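Local coordinates for taurine dioxygenase (Burkholderia ambifaria, PDB 5VN6), which probably catalyses the iron- and 2-oxoglutarate-dependent oxygenation of taurine, at residues H106-W111 with W259-T264; H187-T192 with K199-N204; A20-V25 with R48-R53. One frame throughout, in Å; residues are numbered along the deposited sequence.

Interaction 1: residues H106-W111 with W259-T264. With MG (magnesium ion), chain C.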
loop_
_atom_site.group_PDB
_atom_site.type_symbol
_atom_site.label_atom_id
_atom_site.label_comp_id
_atom_site.label_asym_id
_atom_site.label_seq_id
_atom_site.Cartn_x
_atom_site.Cartn_y
_atom_site.Cartn_z
ATOM N N HIS A 106 2.471 -0.356 -11.695
ATOM C CA HIS A 106 2.962 -0.172 -13.046
ATOM C C HIS A 106 3.053 1.302 -13.391
ATOM O O HIS A 106 2.323 2.147 -12.863
ATOM C CB HIS A 106 2.069 -0.896 -14.087
ATOM C CG HIS A 106 0.681 -0.346 -14.197
ATOM N ND1 HIS A 106 -0.288 -0.552 -13.233
ATOM C CD2 HIS A 106 0.090 0.390 -15.171
ATOM C CE1 HIS A 106 -1.409 0.043 -13.603
ATOM N NE2 HIS A 106 -1.208 0.616 -14.779
ATOM N N SER A 107 3.957 1.596 -14.306
ATOM C CA SER A 107 3.978 2.868 -15.007
ATOM C C SER A 107 3.336 2.641 -16.365
ATOM O O SER A 107 3.750 1.735 -17.101
ATOM C CB SER A 107 5.409 3.387 -15.158
ATOM O OG SER A 107 5.407 4.653 -15.781
ATOM N N ASP A 108 2.313 3.441 -16.682
ATOM C CA ASP A 108 1.497 3.202 -17.875
ATOM C C ASP A 108 2.336 3.005 -19.133
ATOM O O ASP A 108 3.194 3.835 -19.464
ATOM C CB ASP A 108 0.518 4.362 -18.082
ATOM C CG ASP A 108 -0.845 4.082 -17.475
ATOM O OD1 ASP A 108 -1.091 2.926 -17.060
ATOM O OD2 ASP A 108 -1.661 5.026 -17.388
ATOM N N ALA A 109 2.092 1.873 -19.810
ATOM C CA ALA A 109 2.621 1.580 -21.141
ATOM C C ALA A 109 4.133 1.773 -21.225
ATOM O O ALA A 109 4.660 2.255 -22.228
ATOM C CB ALA A 109 1.918 2.421 -22.211
ATOM N N SER A 110 4.845 1.401 -20.161
ATOM C CA SER A 110 6.298 1.390 -20.250
ATOM C C SER A 110 6.801 0.321 -21.215
ATOM O O SER A 110 7.999 0.302 -21.529
ATOM C CB SER A 110 6.900 1.204 -18.843
ATOM O OG SER A 110 6.665 -0.109 -18.362
ATOM N N TRP A 111 5.923 -0.595 -21.663
ATOM C CA TRP A 111 6.268 -1.555 -22.707
ATOM C C TRP A 111 6.328 -0.906 -24.087
ATOM O O TRP A 111 6.596 -1.612 -25.061
ATOM C CB TRP A 111 5.255 -2.711 -22.743
ATOM C CG TRP A 111 3.821 -2.247 -22.701
ATOM C CD1 TRP A 111 3.018 -2.159 -21.592
ATOM C CD2 TRP A 111 3.021 -1.803 -23.808
ATOM N NE1 TRP A 111 1.775 -1.688 -21.942
ATOM C CE2 TRP A 111 1.749 -1.457 -23.292
ATOM C CE3 TRP A 111 3.252 -1.668 -25.188
ATOM C CZ2 TRP A 111 0.715 -0.980 -24.103
ATOM C CZ3 TRP A 111 2.220 -1.186 -25.993
ATOM C CH2 TRP A 111 0.969 -0.840 -25.445
ATOM N N TRP A 259 -1.777 12.916 -13.359
ATOM C CA TRP A 259 -0.498 12.413 -12.867
ATOM C C TRP A 259 0.588 12.395 -13.931
ATOM O O TRP A 259 0.327 12.271 -15.139
ATOM C CB TRP A 259 -0.619 11.015 -12.235
ATOM C CG TRP A 259 -0.894 9.860 -13.158
ATOM C CD1 TRP A 259 0.025 9.030 -13.749
ATOM C CD2 TRP A 259 -2.188 9.354 -13.522
ATOM N NE1 TRP A 259 -0.626 8.060 -14.492
ATOM C CE2 TRP A 259 -1.981 8.232 -14.358
ATOM C CE3 TRP A 259 -3.502 9.752 -13.230
ATOM C CZ2 TRP A 259 -3.043 7.499 -14.905
ATOM C CZ3 TRP A 259 -4.555 9.022 -13.766
ATOM C CH2 TRP A 259 -4.316 7.906 -14.600
ATOM N N ASP A 260 1.822 12.516 -13.433
ATOM C CA ASP A 260 3.041 12.492 -14.232
ATOM C C ASP A 260 3.504 11.042 -14.291
ATOM O O ASP A 260 4.098 10.530 -13.347
ATOM C CB ASP A 260 4.088 13.429 -13.629
ATOM C CG ASP A 260 5.447 13.397 -14.373
ATOM O OD1 ASP A 260 5.684 12.539 -15.250
ATOM O OD2 ASP A 260 6.287 14.269 -14.081
ATOM N N ASN A 261 3.249 10.391 -15.425
ATOM C CA ASN A 261 3.515 8.966 -15.566
ATOM C C ASN A 261 5.005 8.663 -15.591
ATOM O O ASN A 261 5.402 7.525 -15.335
ATOM C CB ASN A 261 2.815 8.461 -16.835
ATOM C CG ASN A 261 2.875 6.956 -16.986
ATOM O OD1 ASN A 261 2.439 6.208 -16.097
ATOM N ND2 ASN A 261 3.357 6.500 -18.145
ATOM N N ARG A 262 5.830 9.669 -15.861
ATOM C CA ARG A 262 7.266 9.465 -15.925
ATOM C C ARG A 262 7.856 9.272 -14.542
ATOM O O ARG A 262 8.841 8.541 -14.385
ATOM C CB ARG A 262 7.926 10.661 -16.622
ATOM C CG ARG A 262 7.275 10.997 -17.939
ATOM C CD ARG A 262 7.637 12.404 -18.400
ATOM N NE ARG A 262 7.093 13.428 -17.512
ATOM C CZ ARG A 262 7.158 14.726 -17.777
ATOM N NH1 ARG A 262 7.731 15.146 -18.909
ATOM N NH2 ARG A 262 6.654 15.595 -16.923
ATOM N N ALA A 263 7.275 9.915 -13.535
ATOM C CA ALA A 263 7.834 9.906 -12.192
ATOM C C ALA A 263 7.136 8.941 -11.247
ATOM O O ALA A 263 7.587 8.788 -10.115
ATOM C CB ALA A 263 7.778 11.322 -11.584
ATOM N N THR A 264 6.042 8.313 -11.664
ATOM C CA THR A 264 5.200 7.542 -10.761
ATOM C C THR A 264 4.896 6.154 -11.309
ATOM O O THR A 264 5.068 5.869 -12.497
ATOM C CB THR A 264 3.856 8.251 -10.506
ATOM O OG1 THR A 264 3.115 8.318 -11.738
ATOM C CG2 THR A 264 4.082 9.656 -9.977
HETATM MG MG MG C . -2.727 2.200 -15.682
#
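Asn-261 reaches across to Ser-107 and Asp-108 and ties the metal-binding loop to the end of strand 256-260. Its CG stands anti to the backbone N (chi1 -173°), which sends the amide toward the loop. Followed outward, CB leads to CG, which lies beside the Asp-108 nitrogen and the Ser-107 hydroxyl, and there the amide divides its two functions. Asn-261 OD1 accepts the Asp-108 backbone N at 2.8 Å, in the carbonyl plane and on a lone pair, although the bond is bent, with 137° at the hydrogen. Asn-261 ND2 donates to Asp-108 O at 3.0 Å, nearly within its own amide plane, and also to Pro-116 O. One side chain thus grips both backbone polar groups of Asp-108 and fixes the rotation of the amide. Ser-107 OG adds a third bond, donating to Asn-261 O at 2.9 Å from somewhat outside the carbonyl plane.

Asn-261 thus probably acts from the second shell, since it holds the backbone of the residue whose OD1 binds magnesium. Asp-108 OD1 lies 2.3 Å from the metal and His-106 NE2 2.4 Å, and His-266 completes the protein ligands, the HXD...H facial triad that holds iron in related dioxygenases. Asp-108 OD2 comes to the edge of the Trp-259 ring, 3.8 Å from CZ2, with carboxylate and ring planes 54° apart. Behind the contact, Arg-262 holds Asp-260 side-on, and both touch Leu-45 of helix 34-47, while Trp-259 packs against Cys-119 and Leu-121 of strand 118-125.

Interaction 2: residues H187-T192 with K199-N204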
loop_
_atom_site.group_PDB
_atom_site.type_symbol
_atom_site.label_atom_id
_atom_site.label_comp_id
_atom_site.label_asym_id
_atom_site.label_seq_id
_atom_site.Cartn_x
_atom_site.Cartn_y
_atom_site.Cartn_z
ATOM N N HIS A 187 14.482 0.034 -21.740
ATOM C CA HIS A 187 14.535 1.341 -21.100
ATOM C C HIS A 187 15.643 1.358 -20.061
ATOM O O HIS A 187 15.945 0.321 -19.460
ATOM C CB HIS A 187 13.209 1.685 -20.406
ATOM C CG HIS A 187 12.056 1.790 -21.351
ATOM N ND1 HIS A 187 12.012 2.722 -22.362
ATOM C CD2 HIS A 187 10.911 1.078 -21.444
ATOM C CE1 HIS A 187 10.890 2.579 -23.044
ATOM N NE2 HIS A 187 10.195 1.599 -22.493
ATOM N N PRO A 188 16.237 2.520 -19.800
ATOM C CA PRO A 188 17.163 2.613 -18.668
ATOM C C PRO A 188 16.442 2.246 -17.378
ATOM O O PRO A 188 15.283 2.616 -17.169
ATOM C CB PRO A 188 17.582 4.087 -18.662
ATOM C CG PRO A 188 16.447 4.801 -19.358
ATOM C CD PRO A 188 15.974 3.835 -20.411
ATOM N N VAL A 189 17.148 1.513 -16.514
ATOM C CA VAL A 189 16.627 1.180 -15.191
ATOM C C VAL A 189 16.559 2.428 -14.322
ATOM O O VAL A 189 15.628 2.598 -13.524
ATOM C CB VAL A 189 17.491 0.081 -14.550
ATOM C CG1 VAL A 189 17.184 -0.058 -13.055
ATOM C CG2 VAL A 189 17.281 -1.254 -15.278
ATOM N N VAL A 190 17.531 3.321 -14.470
ATOM C CA VAL A 190 17.536 4.616 -13.801
ATOM C C VAL A 190 17.204 5.640 -14.870
ATOM O O VAL A 190 18.026 5.902 -15.757
ATOM C CB VAL A 190 18.892 4.920 -13.153
ATOM C CG1 VAL A 190 18.857 6.260 -12.428
ATOM C CG2 VAL A 190 19.302 3.791 -12.245
ATOM N N ARG A 191 15.991 6.188 -14.830
ATOM C CA ARG A 191 15.555 7.144 -15.837
ATOM C C ARG A 191 15.730 8.566 -15.328
ATOM O O ARG A 191 15.431 8.871 -14.170
ATOM C CB ARG A 191 14.097 6.913 -16.244
ATOM C CG ARG A 191 13.581 7.913 -17.260
ATOM C CD ARG A 191 12.084 7.746 -17.510
ATOM N NE ARG A 191 11.610 8.638 -18.566
ATOM C CZ ARG A 191 10.389 8.609 -19.095
ATOM N NH1 ARG A 191 9.499 7.723 -18.664
ATOM N NH2 ARG A 191 10.061 9.463 -20.066
ATOM N N THR A 192 16.222 9.432 -16.203
ATOM C CA THR A 192 16.355 10.854 -15.910
ATOM C C THR A 192 15.071 11.541 -16.344
ATOM O O THR A 192 14.729 11.525 -17.539
ATOM C CB THR A 192 17.555 11.469 -16.644
ATOM O OG1 THR A 192 18.778 10.896 -16.158
ATOM C CG2 THR A 192 17.586 12.986 -16.432
ATOM N N LYS A 199 16.258 11.711 -10.937
ATOM C CA LYS A 199 16.378 10.311 -11.306
ATOM C C LYS A 199 15.162 9.520 -10.825
ATOM O O LYS A 199 14.647 9.749 -9.727
ATOM C CB LYS A 199 17.685 9.726 -10.771
ATOM C CG LYS A 199 18.924 10.321 -11.471
ATOM C CD LYS A 199 20.200 9.561 -11.079
ATOM C CE LYS A 199 21.453 10.231 -11.647
ATOM N NZ LYS A 199 22.694 9.492 -11.266
ATOM N N VAL A 200 14.683 8.626 -11.689
ATOM C CA VAL A 200 13.485 7.830 -11.466
ATOM C C VAL A 200 13.880 6.360 -11.504
ATOM O O VAL A 200 14.537 5.920 -12.449
ATOM C CB VAL A 200 12.409 8.125 -12.530
ATOM C CG1 VAL A 200 11.094 7.381 -12.195
ATOM C CG2 VAL A 200 12.189 9.620 -12.662
ATOM N N LEU A 201 13.480 5.601 -10.490
ATOM C CA LEU A 201 13.599 4.152 -10.580
ATOM C C LEU A 201 12.551 3.639 -11.564
ATOM O O LEU A 201 11.348 3.643 -11.269
ATOM C CB LEU A 201 13.461 3.508 -9.202
ATOM C CG LEU A 201 13.524 1.976 -9.176
ATOM C CD1 LEU A 201 14.836 1.441 -9.797
ATOM C CD2 LEU A 201 13.319 1.447 -7.737
ATOM N N TYR A 202 13.012 3.185 -12.733
ATOM C CA TYR A 202 12.129 2.920 -13.864
ATOM C C TYR A 202 12.064 1.438 -14.246
ATOM O O TYR A 202 12.320 1.062 -15.397
ATOM C CB TYR A 202 12.583 3.784 -15.062
ATOM C CG TYR A 202 11.499 3.949 -16.090
ATOM C CD1 TYR A 202 11.667 3.483 -17.385
ATOM C CD2 TYR A 202 10.285 4.560 -15.754
ATOM C CE1 TYR A 202 10.669 3.611 -18.326
ATOM C CE2 TYR A 202 9.275 4.676 -16.681
ATOM C CZ TYR A 202 9.483 4.202 -17.977
ATOM O OH TYR A 202 8.503 4.316 -18.925
ATOM N N VAL A 203 11.694 0.591 -13.290
ATOM C CA VAL A 203 11.267 -0.779 -13.546
ATOM C C VAL A 203 9.950 -0.996 -12.807
ATOM O O VAL A 203 9.707 -0.403 -11.753
ATOM C CB VAL A 203 12.329 -1.818 -13.118
ATOM C CG1 VAL A 203 13.571 -1.707 -14.030
ATOM C CG2 VAL A 203 12.712 -1.634 -11.610
ATOM N N ASN A 204 9.083 -1.829 -13.372
ATOM C CA ASN A 204 7.752 -2.025 -12.797
ATOM C C ASN A 204 7.241 -3.407 -13.205
ATOM O O ASN A 204 7.997 -4.242 -13.714
ATOM C CB ASN A 204 6.801 -0.886 -13.215
ATOM C CG ASN A 204 6.391 -0.947 -14.687
ATOM O OD1 ASN A 204 5.480 -1.683 -15.047
ATOM N ND2 ASN A 204 7.020 -0.127 -15.523
HETATM O O HOH W 1 13.955 -0.202 -17.365
#
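Backbone hydrogen bonds join Arg-191 and Val-200 in both directions: Arg-191 N donates to Val-200 O at 2.8 Å, and Val-200 N to Arg-191 O at 2.6 Å. Tyr-202 N adds a nearly straight bond to Val-189 O, 2.8 Å long. Between these bonds Val-190 and Leu-201 form a non-hydrogen-bonded pair; Thr-192 and Lys-199 form another beyond the Arg-191 and Val-200 pair. A water lies 2.9 Å from both His-187 O and Tyr-202 O, linking the segments where the strand pairing has ended.

Aromatic and cation-pi contacts centre on Tyr-202. The side chains of Arg-191 and Tyr-202 run side by side in the same direction. With CG anti to the backbone N (chi1 178°) and the chain extended to NE, Arg-191 lays its CD over the middle of the phenol ring, a CH-pi contact 4.0 Å from the centroid. Its CZ sits 5.0 Å from the same centroid and 24° off the normal, a cation-pi contact in which the guanidinium stands steeply to the ring, the planes 74° apart. At the ring's edge His-187 makes an offset edge-to-face pair, the edge of Tyr-202 turned toward the imidazole face with the centroids 5.6 Å apart.

The pairing is that of an antiparallel beta hairpin, strand 185-192 returning as strand 199-201; strand 199-201 is the outermost of a four-stranded sheet within this chain.

Apolar contacts flank the polar ones. Val-189 CG2 meets Val-203 CG1, and both residues touch Leu-236 of helix 228-237. Val-190 CG1 rests against the aliphatic chain of Lys-199, 3.8 Å from CD, and Tyr-142 of helix 138-143 touches both.

Interaction 3: residues A20-V25 with R48-R53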
loop_
_atom_site.group_PDB
_atom_site.type_symbol
_atom_site.label_atom_id
_atom_site.label_comp_id
_atom_site.label_asym_id
_atom_site.label_seq_id
_atom_site.Cartn_x
_atom_site.Cartn_y
_atom_site.Cartn_z
ATOM N N ALA A 20 -1.344 15.864 -4.039
ATOM C CA ALA A 20 -1.951 17.054 -3.458
ATOM C C ALA A 20 -3.296 17.301 -4.121
ATOM O O ALA A 20 -3.461 17.052 -5.321
ATOM C CB ALA A 20 -1.078 18.300 -3.629
ATOM N N GLU A 21 -4.249 17.796 -3.329
ATOM C CA GLU A 21 -5.552 18.191 -3.836
ATOM C C GLU A 21 -5.535 19.678 -4.163
ATOM O O GLU A 21 -4.991 20.493 -3.409
ATOM C CB GLU A 21 -6.680 17.880 -2.830
ATOM C CG GLU A 21 -8.053 18.318 -3.357
ATOM C CD GLU A 21 -9.250 17.850 -2.520
ATOM O OE1 GLU A 21 -9.065 17.074 -1.561
ATOM O OE2 GLU A 21 -10.389 18.301 -2.809
ATOM N N LEU A 22 -6.124 20.020 -5.301
ATOM C CA LEU A 22 -6.282 21.399 -5.722
ATOM C C LEU A 22 -7.686 21.848 -5.355
ATOM O O LEU A 22 -8.661 21.203 -5.745
ATOM C CB LEU A 22 -6.059 21.521 -7.232
ATOM C CG LEU A 22 -4.688 21.092 -7.762
ATOM C CD1 LEU A 22 -4.535 21.535 -9.219
ATOM C CD2 LEU A 22 -3.566 21.658 -6.901
ATOM N N LEU A 23 -7.789 22.948 -4.616
ATOM C CA LEU A 23 -9.068 23.486 -4.176
ATOM C C LEU A 23 -9.286 24.872 -4.772
ATOM O O LEU A 23 -8.333 25.607 -5.051
ATOM C CB LEU A 23 -9.140 23.564 -2.652
ATOM C CG LEU A 23 -8.957 22.202 -1.966
ATOM C CD1 LEU A 23 -8.157 22.368 -0.720
ATOM C CD2 LEU A 23 -10.308 21.601 -1.635
ATOM N N GLY A 24 -10.558 25.225 -4.952
ATOM C CA GLY A 24 -10.893 26.469 -5.623
ATOM C C GLY A 24 -10.424 26.517 -7.057
ATOM O O GLY A 24 -10.054 27.589 -7.545
ATOM N N VAL A 25 -10.414 25.377 -7.745
ATOM C CA VAL A 25 -9.904 25.279 -9.105
ATOM C C VAL A 25 -10.948 24.598 -9.974
ATOM O O VAL A 25 -11.377 23.477 -9.679
ATOM C CB VAL A 25 -8.585 24.487 -9.172
ATOM C CG1 VAL A 25 -8.280 24.102 -10.612
ATOM C CG2 VAL A 25 -7.459 25.288 -8.588
ATOM N N ARG A 48 3.710 15.092 -8.211
ATOM C CA ARG A 48 3.610 13.870 -9.016
ATOM C C ARG A 48 2.186 13.548 -9.469
ATOM O O ARG A 48 1.985 13.105 -10.611
ATOM C CB ARG A 48 4.198 12.668 -8.266
ATOM C CG ARG A 48 5.500 12.930 -7.488
ATOM C CD ARG A 48 6.566 13.585 -8.312
ATOM N NE ARG A 48 7.763 13.868 -7.530
ATOM C CZ ARG A 48 8.891 14.344 -8.050
ATOM N NH1 ARG A 48 8.964 14.572 -9.351
ATOM N NH2 ARG A 48 9.947 14.568 -7.280
ATOM N N VAL A 49 1.195 13.743 -8.598
ATOM C CA VAL A 49 -0.203 13.472 -8.926
ATOM C C VAL A 49 -1.070 14.521 -8.240
ATOM O O VAL A 49 -0.867 14.827 -7.061
ATOM C CB VAL A 49 -0.632 12.036 -8.527
ATOM C CG1 VAL A 49 -0.425 11.766 -7.036
ATOM C CG2 VAL A 49 -2.114 11.770 -8.931
ATOM N N LEU A 50 -2.029 15.082 -8.985
ATOM C CA LEU A 50 -2.928 16.116 -8.483
ATOM C C LEU A 50 -4.362 15.602 -8.512
ATOM O O LEU A 50 -4.758 14.904 -9.448
ATOM C CB LEU A 50 -2.821 17.416 -9.307
ATOM C CG LEU A 50 -1.470 18.139 -9.352
ATOM C CD1 LEU A 50 -1.498 19.297 -10.371
ATOM C CD2 LEU A 50 -1.073 18.646 -7.955
ATOM N N PHE A 51 -5.132 15.948 -7.482
ATOM C CA PHE A 51 -6.512 15.504 -7.337
ATOM C C PHE A 51 -7.450 16.698 -7.241
ATOM O O PHE A 51 -7.114 17.728 -6.644
ATOM C CB PHE A 51 -6.691 14.621 -6.086
ATOM C CG PHE A 51 -5.765 13.445 -6.045
ATOM C CD1 PHE A 51 -5.984 12.355 -6.858
ATOM C CD2 PHE A 51 -4.669 13.432 -5.184
ATOM C CE1 PHE A 51 -5.140 11.281 -6.827
ATOM C CE2 PHE A 51 -3.815 12.363 -5.146
ATOM C CZ PHE A 51 -4.043 11.277 -5.969
ATOM N N LEU A 52 -8.633 16.551 -7.823
ATOM C CA LEU A 52 -9.662 17.573 -7.721
ATOM C C LEU A 52 -11.012 16.906 -7.512
ATOM O O LEU A 52 -11.282 15.848 -8.086
ATOM C CB LEU A 52 -9.704 18.454 -8.976
ATOM C CG LEU A 52 -8.460 19.288 -9.302
ATOM C CD1 LEU A 52 -7.434 18.511 -10.148
ATOM C CD2 LEU A 52 -8.879 20.553 -10.005
ATOM N N ARG A 53 -11.864 17.535 -6.710
ATOM C CA ARG A 53 -13.241 17.100 -6.518
ATOM C C ARG A 53 -14.176 17.964 -7.346
ATOM O O ARG A 53 -13.828 19.075 -7.752
ATOM C CB ARG A 53 -13.656 17.187 -5.044
ATOM C CG ARG A 53 -12.795 16.364 -4.080
ATOM C CD ARG A 53 -13.138 14.884 -4.155
ATOM N NE ARG A 53 -12.512 14.135 -3.065
ATOM C CZ ARG A 53 -12.302 12.821 -3.085
ATOM N NH1 ARG A 53 -12.655 12.109 -4.155
ATOM N NH2 ARG A 53 -11.710 12.228 -2.052
HETATM O O HOH W 2 -10.747 19.611 -4.991
HETATM O O HOH W 3 -11.038 15.471 -0.873
#
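Ala-20 and Leu-22 carry the backbone pairing with strand 49-52. Phe-51 N donates to Ala-20 O at 2.9 Å, Leu-22 N to Phe-51 O at 2.8 Å and 167°, and Ala-20 N to Val-49 O at a longer 3.2 Å. Phe-51 is therefore held through both its N and its O, as expected when parallel strands bond alternately to neighbours on either side of one residue.

Aliphatic side chains fill one side: Leu-22 CD1 meets Leu-50 CD1 at 3.9 Å, Leu-22 CB meets Leu-52 CG, and Val-25 CG1 touches Leu-52 CD2 at 3.7 Å. Glu-21 extends (chi1 179°, chi2 171°) across Arg-53, its OE2 3.3 Å from Arg-53 CG but 4.7 Å from Arg-53 NE, and two waters mediate their polar link. One takes Arg-53 N and donates to Glu-21 OE2 and Leu-22 O; the other bridges Glu-21 OE1 and Arg-53 NE. Arg-53 NH1 bonds to Arg-250 O and Ser-255 OG.

Further out, Leu-50 packs on Ile-40 and Leu-44 of helix 34-47, and Phe-51 stacks on Trp-249. Parallel strands joined through helices 27-32 and 34-47 make a beta-alpha-beta crossover, here at one side of the mixed seven-stranded main sheet.

Overall arrangement
Along the chain interaction 3 closes first, then interaction 1 opens, and interaction 2 is nested inside the loop that interaction 1 closes. Interactions 1 and 3 share the main mixed sheet, where strands 49-52 and 256-260 are neighbours; their centres lie about 19 Å apart, yet Asp-260 N and Arg-48 O are only 2.9 Å apart, a probable hydrogen bond. Interaction 2 belongs to the four-stranded antiparallel sheet; its centre is about 10 Å from that of interaction 1. Interactions 2 and 3 do not touch, with centres about 26 Å and nearest atoms about 7 Å apart. Interaction 1, at the metal site, thus meets interaction 2 through Ser-110 of its loop 106-111 and interaction 3 through 259-264.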